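Local atomic coordinates of putative molybdenum carrier protein (Syntrophus aciditrophicus SB, PDB entry 3IMK), a protein that is a putative molybdenum carrier of the circularly permuted YpsA branch of the SLOG group, and is probably a binding protein, though its function is not established. Residues 9-14 and 132-137; 15-20 and 137-142; 40-45 and 53-58; 77-82 and 101-106. All blocks are in the same frame, centred on the assembly; numbering follows the deposited sequence.

Contact 1: residues 9-14 and 132-137; sequences TKIISG and LNIAGP
Ile11 and Ile12 run beside Leu132, Asn133 and Ile134 on neighbouring parallel strands at the centre of the sheet. Leu132 N bonds to Lys10 O, Ile12 N to Leu132 O, and Ile134 N to Ile12 O, the last pair 3.0 Å apart. Ile11 turns CG1 away from its carbonyl carbon (chi1 -71°), which leaves CG2 as the branch facing Ile134. Ile11 CG2 meets Ile134 CD1 at 3.8 Å, and the two side chains slant across each other. Both also touch Ala23, so helix 19-29 covers this face.

Ile12 and Asn133 share the other face, where Asn70 of helix 63-72 touches both. Ile12 holds CG1 between its backbone N and carbonyl carbon (chi1 72°). Ile12 CG1 thereby lies 3.7 Å from Asn133 CA, and the two side chains cross at about a right angle. Asn133 OD1 is 3.4 Å from Ile12 O, but both are acceptors and do not bond. ND2 of Asn133 bonds instead to Thr77 OG1. A water lies 2.8 Å from Asn133 OD1 and close to Ile134 O, and probably serves only some of the acceptors around it. It accepts a weak bond from Gly14 N. Ser13 CB rests on Ile134 O at 3.3 Å, while Ser13 OG bonds to Asp20 O. The pairing is thus mainly backbone and apolar; the buried amide is held at ND2 by Thr77, and its oxygen probably relies on a water.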
loop_
_atom_site.group_PDB
_atom_site.type_symbol
_atom_site.label_atom_id
_atom_site.label_comp_id
_atom_site.label_asym_id
_atom_site.label_seq_id
_atom_site.Cartn_x
_atom_site.Cartn_y
_atom_site.Cartn_z
ATOM N N THR A 9 -12.738 2.930 2.990
ATOM C CA THR A 9 -13.731 2.333 2.121
ATOM C C THR A 9 -13.124 1.456 1.063
ATOM O O THR A 9 -13.812 0.664 0.431
ATOM C CB THR A 9 -14.570 3.424 1.447
ATOM O OG1 THR A 9 -13.658 4.228 0.659
ATOM C CG2 THR A 9 -15.326 4.269 2.508
ATOM N N LYS A 10 -11.822 1.603 0.814
ATOM C CA LYS A 10 -11.138 0.783 -0.207
ATOM C C LYS A 10 -9.625 0.813 0.026
ATOM O O LYS A 10 -9.068 1.889 0.320
ATOM C CB LYS A 10 -11.441 1.282 -1.622
ATOM C CG LYS A 10 -11.018 0.342 -2.774
ATOM C CD LYS A 10 -11.386 0.916 -4.148
ATOM C CE LYS A 10 -11.091 -0.060 -5.313
ATOM N NZ LYS A 10 -11.663 0.251 -6.712
ATOM N N ILE A 11 -8.990 -0.355 -0.109
ATOM C CA ILE A 11 -7.535 -0.505 -0.119
ATOM C C ILE A 11 -7.127 -0.862 -1.512
ATOM O O ILE A 11 -7.725 -1.757 -2.114
ATOM C CB ILE A 11 -7.059 -1.558 0.886
ATOM C CG1 ILE A 11 -7.234 -1.008 2.318
ATOM C CG2 ILE A 11 -5.568 -1.948 0.629
ATOM C CD1 ILE A 11 -7.083 -2.068 3.446
ATOM N N ILE A 12 -6.120 -0.175 -2.056
ATOM C CA ILE A 12 -5.567 -0.578 -3.326
ATOM C C ILE A 12 -4.060 -0.825 -3.257
ATOM O O ILE A 12 -3.386 -0.298 -2.384
ATOM C CB ILE A 12 -5.899 0.423 -4.469
ATOM C CG1 ILE A 12 -5.131 1.743 -4.382
ATOM C CG2 ILE A 12 -7.422 0.716 -4.529
ATOM C CD1 ILE A 12 -5.275 2.625 -5.681
ATOM N N SER A 13 -3.548 -1.579 -4.231
ATOM C CA SER A 13 -2.109 -1.703 -4.391
ATOM C C SER A 13 -1.800 -2.178 -5.807
ATOM O O SER A 13 -2.686 -2.461 -6.584
ATOM C CB SER A 13 -1.536 -2.692 -3.393
ATOM O OG SER A 13 -1.736 -4.051 -3.826
ATOM N N GLY A 14 -0.514 -2.273 -6.088
ATOM C CA GLY A 14 -0.023 -2.648 -7.409
ATOM C C GLY A 14 0.177 -4.133 -7.593
ATOM O O GLY A 14 0.720 -4.537 -8.601
ATOM N N LEU A 132 -7.233 4.109 0.203
ATOM C CA LEU A 132 -5.860 4.070 0.635
ATOM C C LEU A 132 -5.006 3.179 -0.227
ATOM O O LEU A 132 -5.266 1.973 -0.297
ATOM C CB LEU A 132 -5.808 3.577 2.076
ATOM C CG LEU A 132 -4.424 3.400 2.711
ATOM C CD1 LEU A 132 -3.669 4.724 2.790
ATOM C CD2 LEU A 132 -4.572 2.795 4.137
ATOM N N ASN A 133 -3.998 3.751 -0.898
ATOM C CA ASN A 133 -2.979 2.992 -1.643
ATOM C C ASN A 133 -1.886 2.580 -0.674
ATOM O O ASN A 133 -1.438 3.397 0.119
ATOM C CB ASN A 133 -2.403 3.879 -2.721
ATOM C CG ASN A 133 -1.300 3.217 -3.553
ATOM O OD1 ASN A 133 -1.413 2.035 -3.895
ATOM N ND2 ASN A 133 -0.292 3.985 -3.946
ATOM N N ILE A 134 -1.521 1.298 -0.699
ATOM C CA ILE A 134 -0.490 0.767 0.190
ATOM C C ILE A 134 0.593 0.214 -0.716
ATOM O O ILE A 134 0.352 -0.588 -1.628
ATOM C CB ILE A 134 -1.031 -0.297 1.149
ATOM C CG1 ILE A 134 -2.170 0.319 1.953
ATOM C CG2 ILE A 134 0.130 -0.825 2.045
ATOM C CD1 ILE A 134 -2.860 -0.654 2.953
ATOM N N ALA A 135 1.833 0.618 -0.445
ATOM C CA ALA A 135 3.003 0.291 -1.246
ATOM C C ALA A 135 4.169 -0.099 -0.375
ATOM O O ALA A 135 4.249 0.208 0.802
ATOM C CB ALA A 135 3.378 1.536 -2.115
ATOM N N GLY A 136 5.155 -0.729 -1.000
ATOM C CA GLY A 136 6.394 -1.075 -0.326
ATOM C C GLY A 136 7.165 -2.126 -1.111
ATOM O O GLY A 136 6.767 -2.523 -2.227
ATOM N N PRO A 137 8.313 -2.542 -0.566
ATOM C CA PRO A 137 9.188 -3.453 -1.346
ATOM C C PRO A 137 8.582 -4.835 -1.671
ATOM O O PRO A 137 7.654 -5.312 -0.985
ATOM C CB PRO A 137 10.410 -3.663 -0.453
ATOM C CG PRO A 137 10.344 -2.570 0.540
ATOM C CD PRO A 137 8.929 -2.086 0.690
HETATM O O HOH W 1 0.619 0.162 -4.274
#

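Contact 2: residues 15-20 and 137-142; sequences GQTGAD and PRAGKD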
loop_
_atom_site.group_PDB
_atom_site.type_symbol
_atom_site.label_atom_id
_atom_site.label_comp_id
_atom_site.label_asym_id
_atom_site.label_seq_id
_atom_site.Cartn_x
_atom_site.Cartn_y
_atom_site.Cartn_z
ATOM N N GLY A 15 -0.277 -4.944 -6.642
ATOM C CA GLY A 15 -0.295 -6.412 -6.824
ATOM C C GLY A 15 1.059 -7.084 -6.630
ATOM O O GLY A 15 1.103 -8.316 -6.748
ATOM N N GLN A 16 2.136 -6.359 -6.393
ATOM C CA GLN A 16 3.475 -6.979 -6.265
ATOM C C GLN A 16 3.466 -7.910 -5.046
ATOM O O GLN A 16 2.680 -7.742 -4.124
ATOM C CB GLN A 16 4.538 -5.877 -6.102
ATOM C CG GLN A 16 5.999 -6.260 -6.066
ATOM C CD GLN A 16 6.419 -7.051 -7.311
ATOM O OE1 GLN A 16 6.061 -8.223 -7.443
ATOM N NE2 GLN A 16 7.151 -6.408 -8.248
ATOM N N THR A 17 4.435 -8.826 -4.986
ATOM C CA THR A 17 4.653 -9.548 -3.737
ATOM C C THR A 17 5.106 -8.542 -2.669
ATOM O O THR A 17 5.458 -7.391 -2.931
ATOM C CB THR A 17 5.793 -10.586 -3.904
ATOM O OG1 THR A 17 6.965 -9.859 -4.235
ATOM C CG2 THR A 17 5.455 -11.597 -5.032
ATOM N N GLY A 18 5.086 -8.983 -1.411
ATOM C CA GLY A 18 5.501 -8.117 -0.330
ATOM C C GLY A 18 4.416 -7.222 0.219
ATOM O O GLY A 18 3.321 -7.671 0.457
ATOM N N ALA A 19 4.696 -5.931 0.337
ATOM C CA ALA A 19 3.724 -4.999 0.886
ATOM C C ALA A 19 2.412 -4.958 0.089
ATOM O O ALA A 19 1.322 -4.977 0.678
ATOM C CB ALA A 19 4.330 -3.552 0.951
ATOM N N ASP A 20 2.508 -4.871 -1.245
ATOM C CA ASP A 20 1.277 -4.759 -2.055
ATOM C C ASP A 20 0.339 -5.959 -1.772
ATOM O O ASP A 20 -0.908 -5.817 -1.737
ATOM C CB ASP A 20 1.584 -4.784 -3.553
ATOM C CG ASP A 20 2.128 -3.505 -4.147
ATOM O OD1 ASP A 20 2.314 -2.498 -3.457
ATOM O OD2 ASP A 20 2.357 -3.572 -5.389
ATOM N N PRO A 137 8.313 -2.542 -0.566
ATOM C CA PRO A 137 9.188 -3.453 -1.346
ATOM C C PRO A 137 8.582 -4.835 -1.671
ATOM O O PRO A 137 7.654 -5.312 -0.985
ATOM C CB PRO A 137 10.410 -3.663 -0.453
ATOM C CG PRO A 137 10.344 -2.570 0.540
ATOM C CD PRO A 137 8.929 -2.086 0.690
ATOM N N ARG A 138 9.068 -5.428 -2.749
ATOM C CA ARG A 138 8.707 -6.797 -3.112
ATOM C C ARG A 138 9.327 -7.763 -2.123
ATOM O O ARG A 138 10.349 -7.462 -1.463
ATOM C CB ARG A 138 9.136 -7.094 -4.544
ATOM C CG ARG A 138 10.670 -7.130 -4.757
ATOM C CD ARG A 138 10.955 -7.292 -6.223
ATOM N NE ARG A 138 12.323 -6.946 -6.639
ATOM C CZ ARG A 138 13.367 -7.751 -6.607
ATOM N NH1 ARG A 138 13.250 -8.997 -6.202
ATOM N NH2 ARG A 138 14.542 -7.319 -7.034
ATOM N N ALA A 139 8.747 -8.951 -2.032
ATOM C CA ALA A 139 9.230 -9.959 -1.079
ATOM C C ALA A 139 10.662 -10.367 -1.313
ATOM O O ALA A 139 11.396 -10.682 -0.367
ATOM C CB ALA A 139 8.310 -11.196 -1.097
ATOM N N GLY A 140 11.072 -10.428 -2.569
ATOM C CA GLY A 140 12.467 -10.750 -2.860
ATOM C C GLY A 140 13.484 -9.758 -2.339
ATOM O O GLY A 140 14.695 -10.092 -2.210
ATOM N N LYS A 141 13.063 -8.525 -2.091
ATOM C CA LYS A 141 13.929 -7.547 -1.461
ATOM C C LYS A 141 13.841 -7.534 0.082
ATOM O O LYS A 141 14.750 -7.082 0.763
ATOM C CB LYS A 141 13.671 -6.140 -2.003
ATOM C CG LYS A 141 14.291 -5.889 -3.409
ATOM C CD LYS A 141 15.801 -5.642 -3.336
ATOM C CE LYS A 141 16.380 -5.314 -4.709
ATOM N NZ LYS A 141 17.817 -4.963 -4.608
ATOM N N ASP A 142 12.711 -7.949 0.634
ATOM C CA ASP A 142 12.522 -7.931 2.070
ATOM C C ASP A 142 11.619 -9.099 2.448
ATOM O O ASP A 142 10.393 -9.000 2.320
ATOM C CB ASP A 142 11.943 -6.596 2.514
ATOM C CG ASP A 142 11.766 -6.512 4.034
ATOM O OD1 ASP A 142 11.999 -7.529 4.699
ATOM O OD2 ASP A 142 11.459 -5.401 4.527
#
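Thr17 and Gly18 press against the backbone of Pro137, Arg138 and Ala139, and here the packing is tight. Gly18 CA lies 3.6 Å from Pro137 O. A side chain at Gly18 would run into that oxygen and into Ala139 N, and the backbone angles of Gly18 also call for glycine. Ala19 N donates to Pro137 O at 3.3 Å, approaching nearly along the carbonyl axis. Ala139 N donates to Thr17 OG1 at 3.0 Å. Thr17 places OG1 between its backbone N and carbonyl carbon (chi1 61°), which turns the hydroxyl to Ala139. That oxygen also bonds to Glu45. Arg138 CA points its hydrogen at Thr17 O across 3.3 Å. Gln16 CG meets Arg138 CB at 3.6 Å, the two side chains lying alongside and pointing the same way; Gln16 OE1 bonds to Glu45 N.

Gly18 is the N-cap of helix 19-29, so residues 15-20 form the glycine-rich turn from the first strand into the first helix of this Rossmann-like fold. Gly18 N bonds to a sulfonate oxygen of a MES molecule, probably from the crystallisation liquor. This is consistent with an anion-binding place at the helix start.

Towards solvent the contact thins out. Beyond CB the arginine runs extended from CG to NE and leaves residues 15-20 behind. The Arg138 guanidinium has Lys141 CG over one face, 3.7 Å above the plane, and its NH1 forms a salt bridge with Glu45.

Contact 3: residues 40-45 and 53-58; sequences KGRLAE and YQLQEM
Arg42 NH2 is gripped by two carbonyl oxygens: Tyr53 O, at 2.8 Å, and Pro50 O. The Tyr53 bond is nearly in the guanidinium plane and also in the carbonyl plane. A bend at chi3 (64°) turns the guanidinium along residues 53-55. NH1 donates to two waters. One also accepts from Leu55 N at 3.0 Å. The other donates to Glu57 OE2 at 2.6 Å. This second water links the two groups, with Arg42 NH1 and Glu57 OE2 5.1 Å apart, too far for a direct bond.

Residues 40-45 belong to the loop that follows strand 34-38, and it folds back here beside an edge strand, 56-57. NE of Arg42 bonds to Val49 O, so the side chain ties together three parts of this connection. A leucine in place of Arg42 would probably leave the carbonyls of Tyr53 and Pro50 without this donor and set the loop free to shift.

Glu57 reaches the loop at its other end. Gly41 N donates to Glu57 OE1 at 2.8 Å, from well above the carboxylate plane. Lys40 CB rests on Met58 O at 3.3 Å. The selenomethionine side chain of Met58 leads away, into the pocket that holds a bound polyether.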
loop_
_atom_site.group_PDB
_atom_site.type_symbol
_atom_site.label_atom_id
_atom_site.label_comp_id
_atom_site.label_asym_id
_atom_site.label_seq_id
_atom_site.Cartn_x
_atom_site.Cartn_y
_atom_site.Cartn_z
ATOM N N LYS A 40 0.054 -4.532 -17.575
ATOM C CA LYS A 40 -0.508 -5.431 -18.565
ATOM C C LYS A 40 0.045 -6.838 -18.335
ATOM O O LYS A 40 1.225 -7.005 -18.076
ATOM C CB LYS A 40 -0.187 -4.943 -19.969
ATOM C CG LYS A 40 -0.903 -5.705 -21.046
ATOM C CD LYS A 40 -0.458 -5.236 -22.430
ATOM C CE LYS A 40 0.971 -5.679 -22.824
ATOM N NZ LYS A 40 1.241 -5.399 -24.278
ATOM N N GLY A 41 -0.824 -7.842 -18.387
ATOM C CA GLY A 41 -0.427 -9.231 -18.142
ATOM C C GLY A 41 -0.366 -9.613 -16.671
ATOM O O GLY A 41 -0.060 -10.742 -16.328
ATOM N N ARG A 42 -0.725 -8.677 -15.794
ATOM C CA ARG A 42 -0.717 -8.911 -14.356
ATOM C C ARG A 42 0.681 -9.310 -13.844
ATOM O O ARG A 42 0.835 -10.138 -12.935
ATOM C CB ARG A 42 -1.784 -9.946 -13.916
ATOM C CG ARG A 42 -3.144 -9.765 -14.490
ATOM C CD ARG A 42 -4.016 -10.969 -14.155
ATOM N NE ARG A 42 -4.277 -11.143 -12.728
ATOM C CZ ARG A 42 -5.293 -10.565 -12.088
ATOM N NH1 ARG A 42 -6.078 -9.688 -12.690
ATOM N NH2 ARG A 42 -5.504 -10.832 -10.817
ATOM N N LEU A 43 1.707 -8.697 -14.406
ATOM C CA LEU A 43 3.061 -9.111 -14.072
ATOM C C LEU A 43 3.449 -8.770 -12.640
ATOM O O LEU A 43 3.093 -7.686 -12.121
ATOM C CB LEU A 43 4.090 -8.530 -15.034
ATOM C CG LEU A 43 3.798 -8.786 -16.497
ATOM C CD1 LEU A 43 4.920 -8.129 -17.391
ATOM C CD2 LEU A 43 3.670 -10.272 -16.836
ATOM N N ALA A 44 4.235 -9.670 -12.030
ATOM C CA ALA A 44 4.740 -9.487 -10.679
ATOM C C ALA A 44 5.915 -10.441 -10.481
ATOM O O ALA A 44 6.090 -11.416 -11.223
ATOM C CB ALA A 44 3.637 -9.751 -9.645
ATOM N N GLU A 45 6.712 -10.167 -9.471
ATOM C CA GLU A 45 7.676 -11.152 -8.995
ATOM C C GLU A 45 6.918 -12.410 -8.578
ATOM O O GLU A 45 5.858 -12.302 -7.938
ATOM C CB GLU A 45 8.410 -10.595 -7.792
ATOM C CG GLU A 45 9.372 -11.566 -7.175
ATOM C CD GLU A 45 10.057 -10.982 -5.957
ATOM O OE1 GLU A 45 9.395 -10.824 -4.924
ATOM O OE2 GLU A 45 11.272 -10.719 -6.050
ATOM N N TYR A 53 -7.623 -12.319 -7.244
ATOM C CA TYR A 53 -7.585 -10.883 -6.951
ATOM C C TYR A 53 -8.207 -10.072 -8.101
ATOM O O TYR A 53 -7.754 -10.164 -9.253
ATOM C CB TYR A 53 -6.146 -10.406 -6.771
ATOM C CG TYR A 53 -5.386 -11.058 -5.631
ATOM C CD1 TYR A 53 -5.534 -10.625 -4.322
ATOM C CD2 TYR A 53 -4.524 -12.127 -5.872
ATOM C CE1 TYR A 53 -4.826 -11.239 -3.264
ATOM C CE2 TYR A 53 -3.827 -12.708 -4.841
ATOM C CZ TYR A 53 -3.971 -12.260 -3.546
ATOM O OH TYR A 53 -3.276 -12.863 -2.539
ATOM N N GLN A 54 -9.237 -9.289 -7.764
ATOM C CA GLN A 54 -9.933 -8.461 -8.737
ATOM C C GLN A 54 -9.166 -7.156 -8.923
ATOM O O GLN A 54 -9.226 -6.274 -8.042
ATOM C CB GLN A 54 -11.389 -8.226 -8.291
ATOM C CG GLN A 54 -12.177 -9.525 -8.091
ATOM C CD GLN A 54 -12.240 -10.373 -9.352
ATOM O OE1 GLN A 54 -12.805 -9.950 -10.365
ATOM N NE2 GLN A 54 -11.644 -11.576 -9.304
ATOM N N LEU A 55 -8.362 -7.099 -9.987
ATOM C CA LEU A 55 -7.467 -5.952 -10.257
ATOM C C LEU A 55 -7.604 -5.482 -11.674
ATOM O O LEU A 55 -8.215 -6.174 -12.494
ATOM C CB LEU A 55 -6.014 -6.306 -9.944
ATOM C CG LEU A 55 -5.811 -6.829 -8.506
ATOM C CD1 LEU A 55 -4.465 -7.421 -8.358
ATOM C CD2 LEU A 55 -5.910 -5.689 -7.481
ATOM N N GLN A 56 -7.036 -4.316 -11.984
ATOM C CA GLN A 56 -7.227 -3.723 -13.311
ATOM C C GLN A 56 -5.881 -3.588 -14.021
ATOM O O GLN A 56 -4.923 -3.056 -13.470
ATOM C CB GLN A 56 -7.860 -2.339 -13.111
ATOM C CG GLN A 56 -9.270 -2.352 -12.359
ATOM C CD GLN A 56 -9.288 -2.674 -10.798
ATOM O OE1 GLN A 56 -8.620 -2.024 -9.999
ATOM N NE2 GLN A 56 -10.139 -3.640 -10.394
ATOM N N GLU A 57 -5.793 -4.064 -15.274
ATOM C CA GLU A 57 -4.566 -3.989 -16.034
ATOM C C GLU A 57 -4.365 -2.620 -16.695
ATOM O O GLU A 57 -5.313 -2.065 -17.283
ATOM C CB GLU A 57 -4.504 -5.097 -17.100
ATOM C CG GLU A 57 -4.307 -6.476 -16.554
ATOM C CD GLU A 57 -4.280 -7.536 -17.655
ATOM O OE1 GLU A 57 -3.574 -7.346 -18.668
ATOM O OE2 GLU A 57 -4.949 -8.577 -17.486
HETATM N N MSE A 58 -3.106 -2.168 -16.653
HETATM C CA MSE A 58 -2.648 -0.970 -17.386
HETATM C C MSE A 58 -2.418 -1.322 -18.864
HETATM O O MSE A 58 -2.346 -2.500 -19.238
HETATM C CB MSE A 58 -1.360 -0.438 -16.798
HETATM C CG MSE A 58 -1.484 0.061 -15.387
HETATM SE SE MSE A 58 -2.444 1.844 -15.417
HETATM C CE MSE A 58 -1.011 2.955 -16.163
HETATM O O HOH W 2 -8.879 -9.225 -12.010
HETATM O O HOH W 3 -6.612 -9.109 -15.507
#

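Contact 4: residues 77-82 and 101-106; sequences TLIISH and KPCLHI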
loop_
_atom_site.group_PDB
_atom_site.type_symbol
_atom_site.label_atom_id
_atom_site.label_comp_id
_atom_site.label_asym_id
_atom_site.label_seq_id
_atom_site.Cartn_x
_atom_site.Cartn_y
_atom_site.Cartn_z
ATOM N N THR A 77 -1.298 7.656 0.006
ATOM C CA THR A 77 -0.415 6.499 -0.110
ATOM C C THR A 77 0.384 6.280 1.179
ATOM O O THR A 77 1.082 7.181 1.674
ATOM C CB THR A 77 0.542 6.673 -1.325
ATOM O OG1 THR A 77 -0.203 6.700 -2.556
ATOM C CG2 THR A 77 1.539 5.535 -1.414
ATOM N N LEU A 78 0.248 5.066 1.690
ATOM C CA LEU A 78 0.985 4.586 2.842
ATOM C C LEU A 78 2.115 3.712 2.285
ATOM O O LEU A 78 1.815 2.760 1.559
ATOM C CB LEU A 78 0.088 3.752 3.750
ATOM C CG LEU A 78 0.757 2.962 4.884
ATOM C CD1 LEU A 78 1.478 3.912 5.875
ATOM C CD2 LEU A 78 -0.299 2.147 5.634
ATOM N N ILE A 79 3.381 4.007 2.615
ATOM C CA ILE A 79 4.547 3.238 2.142
ATOM C C ILE A 79 5.165 2.568 3.383
ATOM O O ILE A 79 5.487 3.244 4.341
ATOM C CB ILE A 79 5.618 4.095 1.412
ATOM C CG1 ILE A 79 4.949 4.978 0.336
ATOM C CG2 ILE A 79 6.651 3.150 0.795
ATOM C CD1 ILE A 79 5.873 5.968 -0.378
ATOM N N ILE A 80 5.300 1.253 3.360
ATOM C CA ILE A 80 5.828 0.490 4.481
ATOM C C ILE A 80 7.159 -0.158 4.060
ATOM O O ILE A 80 7.210 -0.832 3.045
ATOM C CB ILE A 80 4.808 -0.587 4.916
ATOM C CG1 ILE A 80 3.422 0.023 5.142
ATOM C CG2 ILE A 80 5.340 -1.302 6.182
ATOM C CD1 ILE A 80 2.263 -1.009 5.218
ATOM N N SER A 81 8.207 -0.017 4.883
ATOM C CA SER A 81 9.505 -0.602 4.616
ATOM C C SER A 81 10.225 -0.935 5.904
ATOM O O SER A 81 9.788 -0.559 7.002
ATOM C CB SER A 81 10.387 0.376 3.841
ATOM O OG SER A 81 10.824 1.437 4.648
ATOM N N HIS A 82 11.349 -1.610 5.725
ATOM C CA HIS A 82 12.426 -1.676 6.718
ATOM C C HIS A 82 13.612 -0.959 6.149
ATOM O O HIS A 82 14.225 -1.446 5.192
ATOM C CB HIS A 82 12.786 -3.120 7.092
ATOM C CG HIS A 82 11.672 -3.882 7.741
ATOM N ND1 HIS A 82 10.985 -4.881 7.082
ATOM C CD2 HIS A 82 11.127 -3.801 8.982
ATOM C CE1 HIS A 82 10.081 -5.394 7.900
ATOM N NE2 HIS A 82 10.128 -4.743 9.055
ATOM N N LYS A 101 -0.192 14.373 -3.299
ATOM C CA LYS A 101 -1.035 13.389 -2.634
ATOM C C LYS A 101 -0.483 13.152 -1.245
ATOM O O LYS A 101 0.738 13.000 -1.082
ATOM C CB LYS A 101 -1.057 12.071 -3.421
ATOM C CG LYS A 101 -1.876 12.116 -4.720
ATOM C CD LYS A 101 -3.381 11.955 -4.384
ATOM C CE LYS A 101 -4.256 11.954 -5.558
ATOM N NZ LYS A 101 -5.626 12.025 -5.077
ATOM N N PRO A 102 -1.335 13.081 -0.207
ATOM C CA PRO A 102 -0.855 12.734 1.106
ATOM C C PRO A 102 -0.077 11.438 1.060
ATOM O O PRO A 102 -0.459 10.480 0.378
ATOM C CB PRO A 102 -2.142 12.596 1.941
ATOM C CG PRO A 102 -3.151 13.442 1.218
ATOM C CD PRO A 102 -2.779 13.367 -0.226
ATOM N N CYS A 103 1.010 11.397 1.794
ATOM C CA CYS A 103 1.923 10.272 1.775
ATOM C C CYS A 103 2.565 10.118 3.169
ATOM O O CYS A 103 3.027 11.095 3.744
ATOM C CB CYS A 103 2.944 10.463 0.661
ATOM S SG CYS A 103 4.089 9.037 0.458
ATOM N N LEU A 104 2.514 8.911 3.711
ATOM C CA LEU A 104 3.151 8.573 4.947
ATOM C C LEU A 104 4.031 7.393 4.721
ATOM O O LEU A 104 3.557 6.343 4.306
ATOM C CB LEU A 104 2.079 8.267 6.014
ATOM C CG LEU A 104 2.577 7.801 7.387
ATOM C CD1 LEU A 104 3.509 8.826 8.037
ATOM C CD2 LEU A 104 1.405 7.467 8.327
ATOM N N HIS A 105 5.306 7.513 5.043
ATOM C CA HIS A 105 6.243 6.417 5.021
ATOM C C HIS A 105 6.489 5.951 6.465
ATOM O O HIS A 105 6.979 6.730 7.271
ATOM C CB HIS A 105 7.606 6.865 4.425
ATOM C CG HIS A 105 8.690 5.830 4.573
ATOM N ND1 HIS A 105 10.031 6.138 4.681
ATOM C CD2 HIS A 105 8.605 4.470 4.599
ATOM C CE1 HIS A 105 10.724 5.012 4.811
ATOM N NE2 HIS A 105 9.890 3.990 4.740
ATOM N N ILE A 106 6.140 4.692 6.722
ATOM C CA ILE A 106 6.439 3.992 7.968
ATOM C C ILE A 106 7.669 3.123 7.732
ATOM O O ILE A 106 7.628 2.175 6.953
ATOM C CB ILE A 106 5.254 3.151 8.440
ATOM C CG1 ILE A 106 4.074 4.046 8.795
ATOM C CG2 ILE A 106 5.629 2.242 9.628
ATOM C CD1 ILE A 106 4.329 5.107 9.938
#
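Strands 77-81 and 103-106 run parallel, only 14° apart, with Thr77 paired to Cys103, Leu78 to Leu104, Ile79 to His105 and Ile80 to Ile106. Five backbone hydrogen bonds join them, from Thr77 N to Pro102 O at one end to Ser81 N to Ile106 O at the other. Side chains of Ile79, Cys103 and His105 share one face. CD1 of Ile79 meets Cys103 SG at 3.6 Å. His105 keeps CG anti to the backbone N (chi1 171°), and its ring edge lies along the neighbouring strand. His105 NE2 donates in the ring plane to Ser81 OG at 2.7 Å, and His105 CD2 lies 3.4 Å from Ile79 O. Ser81 OG is also bonded to Gly83 O, so two partners fix its rotation. A leucine replacing His105 would probably leave Ser81 OG without its N-H donor and freer to turn.

On the other face Leu78 CD1 packs on Ile106 CG1 at 3.9 Å, the two meeting at a slant. Helix 113-126 lies over this face, touching Leu78, Leu104 and Ile106. Helix 87-98 lies over the face of Ile79 and Cys103. That helix links the two strands, which makes this a beta-alpha-beta crossover of a Rossmann-like sheet, with 103-107 at one edge.

In the fold
Contacts 1 and 4 are neighbours in one sheet, their centres 10 Å apart. Asn133 O and Leu78 N approach to 2.8 Å, a probable hydrogen bond. Contact 2 continues contact 1 past the strand ends, and the two share Pro137. It also reaches contact 4, where Asp142 OD2 lies 2.6 Å from His82 ND1, a probable hydrogen bond. Contact 3 sits at the far edge of the sheet, about 22 Å from contact 4 between centres. Its Glu45 joins it to contact 2, the two centres being about 14 Å apart. The polyether pocket touches contact 3 through Met58, a different place from the MES site at contact 2.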